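Long-range contacts in hemolysin BL lytic component L1 (Bacillus cereus, PDB 7NMQ), which probably works with the other components of haemolysin BL, an alpha-helical pore-forming toxin, to lyse target cell membranes: residues K33-N38 / I219-G224; H56-L61 / T147-N152; G168-I173 / D274-A279; Q182-Q187 / K287-Y292. All coordinates share one frame; numbering follows the deposited sequence.

Contact 1. Residues K33-N38 / I219-G224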
# COMPACT_ATOMS: atom_id res chain seq x y z
N LYS A 33 -13.37 -9.53 8.22
CA LYS A 33 -14.45 -9.32 9.21
C LYS A 33 -15.83 -9.44 8.57
O LYS A 33 -16.77 -9.59 9.30
CB LYS A 33 -14.25 -7.97 9.91
CG LYS A 33 -13.33 -8.03 11.13
CD LYS A 33 -13.39 -6.83 12.04
CE LYS A 33 -14.37 -6.93 13.19
NZ LYS A 33 -14.49 -5.62 13.88
N GLN A 34 -15.95 -9.42 7.26
CA GLN A 34 -17.27 -9.50 6.63
C GLN A 34 -17.70 -10.96 6.61
O GLN A 34 -17.01 -11.81 6.06
CB GLN A 34 -17.22 -8.93 5.23
CG GLN A 34 -18.60 -8.97 4.62
CD GLN A 34 -18.97 -7.77 3.81
OE1 GLN A 34 -18.67 -6.63 4.11
NE2 GLN A 34 -19.58 -8.06 2.69
N PRO A 35 -18.84 -11.32 7.23
CA PRO A 35 -19.25 -12.72 7.23
C PRO A 35 -19.85 -13.17 5.90
O PRO A 35 -20.15 -12.34 5.06
CB PRO A 35 -20.31 -12.77 8.32
CG PRO A 35 -20.92 -11.42 8.26
CD PRO A 35 -19.75 -10.47 8.02
N ASN A 36 -19.94 -14.49 5.76
CA ASN A 36 -20.70 -15.10 4.63
C ASN A 36 -22.07 -14.45 4.56
O ASN A 36 -22.75 -14.27 5.61
CB ASN A 36 -20.75 -16.61 4.71
CG ASN A 36 -19.49 -17.33 4.28
OD1 ASN A 36 -18.46 -16.70 4.06
ND2 ASN A 36 -19.58 -18.65 4.16
N VAL A 37 -22.52 -14.14 3.37
CA VAL A 37 -23.82 -13.42 3.23
C VAL A 37 -24.94 -14.31 3.74
O VAL A 37 -25.03 -15.49 3.38
CB VAL A 37 -24.05 -12.97 1.78
CG1 VAL A 37 -24.21 -14.11 0.79
CG2 VAL A 37 -25.26 -12.06 1.67
N ASN A 38 -25.82 -13.71 4.51
CA ASN A 38 -27.00 -14.40 5.05
C ASN A 38 -28.21 -14.17 4.13
O ASN A 38 -28.81 -13.10 4.15
CB ASN A 38 -27.28 -13.94 6.48
CG ASN A 38 -28.47 -14.67 7.10
OD1 ASN A 38 -29.13 -15.52 6.50
ND2 ASN A 38 -28.74 -14.31 8.33
N ILE A 219 -13.12 -1.45 12.51
CA ILE A 219 -13.99 -2.06 11.46
C ILE A 219 -15.33 -2.34 12.13
O ILE A 219 -15.33 -3.09 13.13
CB ILE A 219 -13.32 -3.30 10.86
CG1 ILE A 219 -11.85 -3.10 10.40
CG2 ILE A 219 -14.25 -3.82 9.77
CD1 ILE A 219 -11.65 -2.28 9.20
N VAL A 220 -16.43 -1.77 11.63
CA VAL A 220 -17.79 -1.99 12.23
C VAL A 220 -18.58 -2.91 11.30
O VAL A 220 -18.59 -2.63 10.09
CB VAL A 220 -18.55 -0.68 12.52
CG1 VAL A 220 -20.03 -0.87 12.80
CG2 VAL A 220 -17.90 0.03 13.69
N VAL A 221 -19.14 -3.98 11.84
CA VAL A 221 -19.99 -4.88 11.02
C VAL A 221 -21.44 -4.59 11.43
O VAL A 221 -21.80 -4.75 12.62
CB VAL A 221 -19.67 -6.37 11.22
CG1 VAL A 221 -20.49 -7.25 10.29
CG2 VAL A 221 -18.16 -6.61 11.06
N THR A 222 -22.24 -4.19 10.46
CA THR A 222 -23.69 -3.90 10.59
C THR A 222 -24.46 -4.60 9.49
O THR A 222 -24.11 -4.37 8.35
CB THR A 222 -23.97 -2.42 10.34
OG1 THR A 222 -23.14 -1.63 11.18
CG2 THR A 222 -25.42 -2.06 10.58
N GLY A 223 -25.54 -5.34 9.80
CA GLY A 223 -26.29 -6.09 8.78
C GLY A 223 -25.41 -6.91 7.83
O GLY A 223 -25.75 -7.03 6.65
N GLY A 224 -24.34 -7.52 8.33
CA GLY A 224 -23.43 -8.36 7.51
C GLY A 224 -22.51 -7.56 6.63
O GLY A 224 -21.69 -8.17 5.90
O HOH W 1 -22.14 -10.66 5.05

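Contact 2. Residues H56-L61 / T147-N152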
# COMPACT_ATOMS: atom_id res chain seq x y z
N HIS A 56 -20.64 -17.95 -1.37
CA HIS A 56 -19.98 -18.31 -0.10
C HIS A 56 -18.59 -18.86 -0.35
O HIS A 56 -17.67 -18.52 0.41
CB HIS A 56 -20.81 -19.34 0.64
CG HIS A 56 -22.03 -18.74 1.24
ND1 HIS A 56 -23.10 -19.52 1.60
CD2 HIS A 56 -22.33 -17.46 1.59
CE1 HIS A 56 -24.04 -18.72 2.12
NE2 HIS A 56 -23.60 -17.45 2.13
N LEU A 57 -18.39 -19.66 -1.40
CA LEU A 57 -17.03 -20.14 -1.74
C LEU A 57 -16.16 -18.93 -2.13
O LEU A 57 -14.98 -18.89 -1.74
CB LEU A 57 -17.09 -21.12 -2.91
CG LEU A 57 -17.82 -22.41 -2.61
CD1 LEU A 57 -17.84 -23.32 -3.84
CD2 LEU A 57 -17.26 -23.13 -1.43
N ASN A 58 -16.70 -17.99 -2.86
CA ASN A 58 -15.93 -16.79 -3.25
C ASN A 58 -15.55 -16.01 -2.00
O ASN A 58 -14.42 -15.47 -1.93
CB ASN A 58 -16.71 -15.85 -4.14
CG ASN A 58 -17.11 -16.45 -5.48
OD1 ASN A 58 -16.50 -17.39 -6.03
ND2 ASN A 58 -18.11 -15.85 -6.03
N GLN A 59 -16.43 -15.92 -1.01
CA GLN A 59 -16.16 -15.10 0.20
C GLN A 59 -15.07 -15.81 1.00
O GLN A 59 -14.20 -15.14 1.56
CB GLN A 59 -17.42 -14.86 1.03
CG GLN A 59 -18.43 -14.00 0.32
CD GLN A 59 -19.63 -13.66 1.15
OE1 GLN A 59 -20.54 -14.47 1.34
NE2 GLN A 59 -19.61 -12.49 1.71
N GLU A 60 -15.12 -17.13 1.10
CA GLU A 60 -14.06 -17.87 1.82
C GLU A 60 -12.72 -17.63 1.12
O GLU A 60 -11.70 -17.43 1.81
CB GLU A 60 -14.42 -19.35 1.90
CG GLU A 60 -15.60 -19.61 2.84
CD GLU A 60 -16.51 -20.74 2.44
OE1 GLU A 60 -16.08 -21.69 1.74
OE2 GLU A 60 -17.67 -20.63 2.83
N LEU A 61 -12.68 -17.61 -0.21
CA LEU A 61 -11.39 -17.36 -0.89
C LEU A 61 -10.98 -15.89 -0.72
O LEU A 61 -9.78 -15.63 -0.59
CB LEU A 61 -11.53 -17.72 -2.36
CG LEU A 61 -10.22 -17.66 -3.15
CD1 LEU A 61 -9.17 -18.59 -2.56
CD2 LEU A 61 -10.53 -18.05 -4.57
N THR A 147 -13.51 -11.23 -10.23
CA THR A 147 -14.38 -11.43 -11.40
C THR A 147 -15.39 -12.55 -11.09
O THR A 147 -16.53 -12.45 -11.51
CB THR A 147 -13.62 -11.69 -12.68
OG1 THR A 147 -12.75 -12.78 -12.50
CG2 THR A 147 -12.76 -10.50 -13.03
N ASP A 148 -14.97 -13.61 -10.41
CA ASP A 148 -15.87 -14.72 -10.02
C ASP A 148 -17.01 -14.16 -9.16
O ASP A 148 -18.20 -14.44 -9.42
CB ASP A 148 -15.17 -15.73 -9.12
CG ASP A 148 -14.19 -16.66 -9.82
OD1 ASP A 148 -14.31 -16.81 -11.04
OD2 ASP A 148 -13.40 -17.30 -9.10
N PHE A 149 -16.65 -13.36 -8.17
CA PHE A 149 -17.61 -12.75 -7.25
C PHE A 149 -18.53 -11.81 -8.00
O PHE A 149 -19.78 -11.92 -7.88
CB PHE A 149 -16.86 -12.09 -6.11
CG PHE A 149 -17.75 -11.56 -5.02
CD1 PHE A 149 -18.21 -12.42 -4.05
CD2 PHE A 149 -18.16 -10.25 -5.01
CE1 PHE A 149 -19.01 -11.94 -3.02
CE2 PHE A 149 -18.97 -9.78 -4.00
CZ PHE A 149 -19.35 -10.62 -2.99
N LYS A 150 -17.98 -10.90 -8.82
CA LYS A 150 -18.80 -9.95 -9.58
C LYS A 150 -19.78 -10.74 -10.43
O LYS A 150 -20.95 -10.35 -10.51
CB LYS A 150 -17.91 -9.09 -10.49
CG LYS A 150 -18.66 -8.16 -11.42
CD LYS A 150 -17.74 -7.12 -12.10
CE LYS A 150 -18.38 -6.51 -13.32
NZ LYS A 150 -19.56 -5.69 -12.93
N ASN A 151 -19.35 -11.79 -11.11
CA ASN A 151 -20.27 -12.57 -11.98
C ASN A 151 -21.37 -13.23 -11.14
O ASN A 151 -22.53 -13.23 -11.59
CB ASN A 151 -19.47 -13.55 -12.83
CG ASN A 151 -20.37 -14.29 -13.77
OD1 ASN A 151 -21.02 -13.68 -14.59
ND2 ASN A 151 -20.51 -15.59 -13.56
N ASN A 152 -21.07 -13.74 -9.97
CA ASN A 152 -22.09 -14.44 -9.16
C ASN A 152 -23.03 -13.39 -8.59
O ASN A 152 -24.25 -13.68 -8.46
CB ASN A 152 -21.46 -15.28 -8.08
CG ASN A 152 -20.81 -16.55 -8.57
OD1 ASN A 152 -19.73 -16.95 -8.11
ND2 ASN A 152 -21.48 -17.22 -9.47
O HOH W 2 -17.64 -18.96 -8.63

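Contact 3. Residues G168-I173 / D274-A279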
# COMPACT_ATOMS: atom_id res chain seq x y z
N GLY A 168 -35.70 -8.98 -8.68
CA GLY A 168 -36.96 -9.52 -9.17
C GLY A 168 -37.98 -9.58 -8.05
O GLY A 168 -39.18 -9.42 -8.30
N GLN A 169 -37.53 -9.73 -6.83
CA GLN A 169 -38.41 -9.77 -5.64
C GLN A 169 -38.73 -8.38 -5.08
O GLN A 169 -39.78 -8.25 -4.44
CB GLN A 169 -37.78 -10.59 -4.52
CG GLN A 169 -37.50 -12.02 -4.92
CD GLN A 169 -36.93 -12.86 -3.80
OE1 GLN A 169 -36.74 -12.40 -2.68
NE2 GLN A 169 -36.69 -14.12 -4.12
N GLN A 170 -37.83 -7.40 -5.18
CA GLN A 170 -37.97 -6.05 -4.55
C GLN A 170 -37.44 -4.99 -5.51
O GLN A 170 -36.21 -4.99 -5.82
CB GLN A 170 -37.23 -5.97 -3.22
CG GLN A 170 -37.84 -6.87 -2.15
CD GLN A 170 -37.40 -6.54 -0.75
OE1 GLN A 170 -37.09 -7.43 0.04
NE2 GLN A 170 -37.42 -5.26 -0.41
N ALA A 171 -38.31 -4.14 -5.99
CA ALA A 171 -38.03 -3.15 -7.06
C ALA A 171 -37.08 -2.06 -6.59
O ALA A 171 -36.54 -1.39 -7.45
CB ALA A 171 -39.35 -2.58 -7.55
N THR A 172 -36.88 -1.90 -5.28
CA THR A 172 -36.00 -0.85 -4.75
C THR A 172 -34.52 -1.28 -4.83
O THR A 172 -33.67 -0.44 -4.57
CB THR A 172 -36.38 -0.49 -3.31
OG1 THR A 172 -36.39 -1.70 -2.54
CG2 THR A 172 -37.72 0.20 -3.24
N ILE A 173 -34.22 -2.54 -5.08
CA ILE A 173 -32.83 -3.08 -5.02
C ILE A 173 -31.90 -2.38 -6.00
O ILE A 173 -30.78 -2.04 -5.60
CB ILE A 173 -32.82 -4.60 -5.11
CG1 ILE A 173 -33.25 -5.12 -3.74
CG2 ILE A 173 -31.47 -5.15 -5.56
CD1 ILE A 173 -33.35 -6.59 -3.61
N ASP A 274 -34.08 -4.86 5.48
CA ASP A 274 -34.45 -6.27 5.72
C ASP A 274 -33.33 -7.19 5.25
O ASP A 274 -32.35 -6.72 4.71
CB ASP A 274 -35.79 -6.59 5.05
CG ASP A 274 -35.78 -6.67 3.53
OD1 ASP A 274 -34.71 -6.47 2.91
OD2 ASP A 274 -36.85 -7.02 2.97
N ARG A 275 -33.50 -8.50 5.39
CA ARG A 275 -32.41 -9.47 5.14
C ARG A 275 -31.97 -9.37 3.67
O ARG A 275 -30.76 -9.43 3.38
CB ARG A 275 -32.78 -10.90 5.55
CG ARG A 275 -31.69 -11.89 5.21
CD ARG A 275 -31.97 -13.23 5.85
NE ARG A 275 -31.98 -13.21 7.30
CZ ARG A 275 -32.27 -14.26 8.08
NH1 ARG A 275 -32.65 -15.39 7.54
NH2 ARG A 275 -32.21 -14.17 9.39
N ALA A 276 -32.90 -9.41 2.71
CA ALA A 276 -32.55 -9.36 1.28
C ALA A 276 -31.78 -8.07 0.98
O ALA A 276 -30.76 -8.13 0.27
CB ALA A 276 -33.79 -9.46 0.43
N ASN A 277 -32.24 -6.95 1.48
CA ASN A 277 -31.60 -5.65 1.18
C ASN A 277 -30.26 -5.59 1.90
O ASN A 277 -29.28 -5.04 1.30
CB ASN A 277 -32.53 -4.50 1.52
CG ASN A 277 -33.58 -4.32 0.45
OD1 ASN A 277 -34.75 -4.63 0.64
ND2 ASN A 277 -33.21 -3.75 -0.67
N GLN A 278 -30.13 -6.18 3.07
CA GLN A 278 -28.80 -6.26 3.74
C GLN A 278 -27.84 -7.05 2.86
O GLN A 278 -26.65 -6.74 2.84
CB GLN A 278 -28.89 -6.86 5.14
CG GLN A 278 -29.48 -5.89 6.12
CD GLN A 278 -29.53 -6.40 7.53
OE1 GLN A 278 -29.43 -7.60 7.79
NE2 GLN A 278 -29.70 -5.48 8.45
N ALA A 279 -28.33 -8.08 2.19
CA ALA A 279 -27.48 -8.91 1.32
C ALA A 279 -27.04 -8.06 0.13
O ALA A 279 -25.90 -8.16 -0.27
CB ALA A 279 -28.20 -10.15 0.84
O HOH W 3 -37.54 -3.87 1.72

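Contact 4. Residues Q182-Q187 / K287-Y292. With EDO (1,2-ethanediol), chain G.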
# COMPACT_ATOMS: atom_id res chain seq x y z
N GLN A 182 -21.96 4.26 -5.56
CA GLN A 182 -21.60 5.70 -5.55
C GLN A 182 -20.92 6.08 -4.24
O GLN A 182 -19.92 6.81 -4.27
CB GLN A 182 -22.81 6.61 -5.79
CG GLN A 182 -22.41 8.08 -5.94
CD GLN A 182 -21.40 8.34 -7.04
OE1 GLN A 182 -21.71 8.30 -8.23
NE2 GLN A 182 -20.16 8.62 -6.67
N LEU A 183 -21.47 5.68 -3.10
CA LEU A 183 -20.90 6.02 -1.77
C LEU A 183 -19.47 5.47 -1.72
O LEU A 183 -18.56 6.16 -1.22
CB LEU A 183 -21.74 5.41 -0.65
CG LEU A 183 -23.06 6.12 -0.39
CD1 LEU A 183 -23.92 5.33 0.60
CD2 LEU A 183 -22.82 7.53 0.09
N ARG A 184 -19.25 4.24 -2.13
CA ARG A 184 -17.91 3.62 -2.04
C ARG A 184 -16.93 4.34 -2.97
O ARG A 184 -15.77 4.53 -2.58
CB ARG A 184 -18.01 2.13 -2.37
CG ARG A 184 -18.62 1.29 -1.25
CD ARG A 184 -17.83 1.38 0.06
NE ARG A 184 -16.42 1.02 -0.07
CZ ARG A 184 -15.95 -0.20 -0.23
NH1 ARG A 184 -16.78 -1.22 -0.26
NH2 ARG A 184 -14.64 -0.39 -0.39
N SER A 185 -17.33 4.77 -4.16
CA SER A 185 -16.37 5.45 -5.08
C SER A 185 -16.08 6.86 -4.54
O SER A 185 -14.92 7.31 -4.59
CB SER A 185 -16.85 5.42 -6.51
OG SER A 185 -18.14 5.98 -6.64
N THR A 186 -17.07 7.54 -3.97
CA THR A 186 -16.85 8.85 -3.32
C THR A 186 -15.90 8.65 -2.15
O THR A 186 -14.98 9.46 -1.95
CB THR A 186 -18.17 9.51 -2.94
OG1 THR A 186 -18.93 9.64 -4.14
CG2 THR A 186 -18.02 10.85 -2.26
N GLN A 187 -16.14 7.64 -1.34
CA GLN A 187 -15.35 7.42 -0.13
C GLN A 187 -13.90 7.14 -0.50
O GLN A 187 -12.96 7.64 0.19
CB GLN A 187 -15.94 6.23 0.62
CG GLN A 187 -15.34 6.05 1.98
CD GLN A 187 -15.95 4.92 2.77
OE1 GLN A 187 -16.19 5.02 3.98
NE2 GLN A 187 -16.19 3.84 2.08
N LYS A 287 -18.04 -6.44 -3.44
CA LYS A 287 -17.67 -6.40 -4.86
C LYS A 287 -16.71 -5.23 -5.06
O LYS A 287 -15.70 -5.38 -5.77
CB LYS A 287 -18.95 -6.23 -5.67
CG LYS A 287 -18.73 -6.18 -7.16
CD LYS A 287 -20.04 -6.19 -7.91
CE LYS A 287 -20.93 -5.01 -7.65
NZ LYS A 287 -20.45 -3.72 -8.16
N GLU A 288 -17.04 -4.09 -4.50
CA GLU A 288 -16.23 -2.89 -4.71
C GLU A 288 -14.84 -3.12 -4.12
O GLU A 288 -13.82 -2.82 -4.77
CB GLU A 288 -16.92 -1.67 -4.15
CG GLU A 288 -18.22 -1.33 -4.87
CD GLU A 288 -17.98 -1.17 -6.39
OE1 GLU A 288 -17.12 -0.36 -6.80
OE2 GLU A 288 -18.56 -1.97 -7.16
N THR A 289 -14.78 -3.61 -2.90
CA THR A 289 -13.50 -3.83 -2.22
C THR A 289 -12.67 -4.83 -3.00
O THR A 289 -11.44 -4.67 -3.09
CB THR A 289 -13.70 -4.24 -0.77
OG1 THR A 289 -14.38 -3.18 -0.10
CG2 THR A 289 -12.37 -4.55 -0.12
N LEU A 290 -13.25 -5.90 -3.51
CA LEU A 290 -12.41 -6.91 -4.20
C LEU A 290 -11.75 -6.28 -5.43
O LEU A 290 -10.64 -6.72 -5.73
CB LEU A 290 -13.25 -8.10 -4.64
CG LEU A 290 -13.77 -8.99 -3.51
CD1 LEU A 290 -14.55 -10.16 -4.08
CD2 LEU A 290 -12.70 -9.46 -2.58
N ALA A 291 -12.41 -5.39 -6.15
CA ALA A 291 -11.82 -4.68 -7.31
C ALA A 291 -10.74 -3.71 -6.81
O ALA A 291 -9.65 -3.72 -7.38
CB ALA A 291 -12.86 -3.96 -8.12
N TYR A 292 -11.02 -2.95 -5.75
CA TYR A 292 -10.03 -2.01 -5.19
C TYR A 292 -8.77 -2.77 -4.76
O TYR A 292 -7.63 -2.23 -4.90
CB TYR A 292 -10.64 -1.21 -4.05
CG TYR A 292 -11.78 -0.31 -4.44
CD1 TYR A 292 -11.90 0.22 -5.72
CD2 TYR A 292 -12.66 0.13 -3.49
CE1 TYR A 292 -12.95 1.06 -6.06
CE2 TYR A 292 -13.72 0.97 -3.82
CZ TYR A 292 -13.86 1.47 -5.10
OH TYR A 292 -14.96 2.28 -5.37
C1 EDO G . -12.02 2.90 -0.30
O1 EDO G . -11.77 3.59 0.88
C2 EDO G . -13.35 2.25 -0.33
O2 EDO G . -14.49 3.05 -0.55

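Contact 1. Residues K33-N38 / I219-G224
Lys33 reaches across to strand 217-222 and gives its ammonium to a backbone carbonyl, NZ to Ile219 O at 2.8 Å, the nitrogen coming in tilted 32° from the carbonyl plane. A bend at chi3 (93°) turns the end of the lysine toward that oxygen. On the way its CD brushes the branch point of the isoleucine, 3.7 Å from Ile219 CB, while the CG1 branch leads away; the isoleucine also packs on Ala226 and Pro228 of strand 225-230. Two strand positions on, Val221 turns one methyl to each neighbour: CG2 lies 3.7 Å from Lys33 O, and CG1 faces the proline ring, 4.0 Å from Pro35 CD. The last touch is at Gly224, whose carbonyl oxygen rests 3.4 Å from Gln34 CG. One water clips the two backbones together, donating to Pro35 O at 2.6 Å and to Gly224 O at 2.7 Å.

Further out, the amide of Gln34 is held by Ser282 and Asn285 of helix 275-325 and by the backbone N of Ala226. Gly223 and Gly224 both have positive phi, close to a type I' turn, and make the tight bend of the two-stranded hairpin. This hairpin recalls the beta tongue of ClyA-like toxins; its first strand lies in a segment predicted to be a transmembrane helix, though here it is extended. Besides the apolar touches of Lys33 and Val221, helix 10-33 and the loop after it meet the hairpin through backbone carbonyls, one bound by an ammonium and one bridged by a water: a largely polar surface attachment.

Contact 2. Residues H56-L61 / T147-N152
Asn58 and Asn152 make the hydrogen bond of this helix pair: Asn58 ND2 donates to Asn152 OD1 at 2.9 Å, with an N-H...O angle of 151°. The donor lies in the plane of the acceptor's carbonyl, on a lone pair, and the two amides are nearly coplanar. A water lies close by, 2.9 Å from Asn152 OD1 and 3.2 Å from Asn58 OD1, but it has more acceptors around it than protons to give, so its individual bonds are uncertain.

The other contacts are van der Waals. Phe149 swings its CG anti to the backbone N (chi1 -173°), which lays the ring along the flank of the partner helix; Asn58 CB meets it at the edge, 3.7 Å from Phe149 CD1. Gln59 CG approaches the same ring obliquely, 4.0 Å from Phe149 CE1. The stem of Asp148 adds a lesser touch, its CB 3.8 Å from Asn58 OD1. Gln59 contributes its aliphatic part here; its amide oxygen is taken by the backbone N of Val37.

Segments 56-61 and 147-152 run antiparallel, 152° between their directions, with axes 9.6 Å apart at closest. They belong to the long helices 45-103 and 107-154 of the bundle. Phe149 also packs on Leu283, Ala286 and Leu290 of helix 275-325, so its ring wedges a third helix against the pair, while the loop with Asn36 covers His56 and Gln59.

Contact 3. Residues G168-I173 / D274-A279
Gln170 spans the gap to Asp274 and Asn277 at the start of helix 275-325. From CB, which heads toward the other segment, CG leaves beside the backbone N (chi1 -66°) and the chain runs on extended, putting CD 3.8 Å from Asp274 OD2. The amide then splits its contacts. Its oxygen OE1 lies 3.9 Å from Ala276 CB and 3.0 Å from Asp274 OD2; both polar atoms are acceptors, so that close approach is no hydrogen bond. The amide and the carboxylate stand almost at right angles, 82° apart. On the other branch, NE2 points to a water at 2.5 Å, a distance short enough to be doubtful, and this water makes a weak bond at best to Asp274 OD2. The same NE2 comes near the amide end of Asn277, whose orientation is uncertain.

The partners stand at helix ends of opposite kind: Gln170 just past the end of helix 161-169, Asp274 just before the start of helix 275-325. Asp274 is the N-cap, with its OD1 accepting from Asn277 N at 2.9 Å and 161°, close to the C-O axis. Gln170 opens a type I beta turn to Ile173, closed by Ile173 N on Gln170 O at 3.2 Å; this turn links helix 161-169 to helix 173-200. Ile173 lays CG1 against the side-chain amide of Asn277, and it also packs on Thr163, Leu166 and Ala167. Beyond the cap, Arg275 reaches the carbonyl of Ser40.

Contact 4. Residues Q182-Q187 / K287-Y292
The guanidinium of Arg184 has Glu288 CB over one face, 3.9 Å from Arg184 NH1, while Thr289 OG1 and a hydroxyl of a bound 1,2-ethanediol lie at its edge. Tyr292 turns the rim of its ring to the same group, CD2 being 3.7 Å from Arg184 NH2, and one face of that ring carries the carbonyl oxygen of Glu288. Lys188 makes a cation-pi contact with the tyrosine.

Two nitrogens of the arginine close on a single threonine oxygen, both nearly in the guanidinium plane: Arg184 NH2 to Thr289 OG1 at 2.8 Å and 149°, and Arg184 NH1 to the same oxygen at 3.1 Å. Bends at chi2 (-59°) and chi3 fold the arginine back. Its NE bonds to the diol oxygen O2 at 2.8 Å, and O2 donates to Arg184 O; the diol probably comes from the crystallisation liquor, and its exact placement is doubtful.

Segments 182-187 and 287-292 run in the same general sense, crossing at -36°. Glu288 directs its carboxylate to Lys287, with OE2 and NZ 2.8 Å apart, and Lys287 is also paired with Glu181. Arg184 NH1 and Glu288 OE1 are 6.6 Å apart, so the buried arginine is met across this interface by a hydroxyl and not by a carboxylate. Its charge is probably eased by neutral oxygens, Asn285 adding a weak bond, and the threonine ties its two end nitrogens to the opposite helix.

Helix 10-33 runs into the loop of 33-38, the first half of contact 1, and helix 45-103 supplies the first half of contact 2. Helix 107-154 returns antiparallel and closes contact 2, which is therefore nested within the large loop of contact 1. Contacts 3 and 4 then open, at the turn after helix 161-169 and on helix 173-200. The hairpin at 219-224 closes contact 1 before helix 275-325 closes contacts 3 and 4, so both cross contact 1 and each other. Contact 2 closes before either opens. Contacts 1 and 2 touch, through Val37 and His56, and helix 275-325 joins bundle, hairpin and helix 173-200.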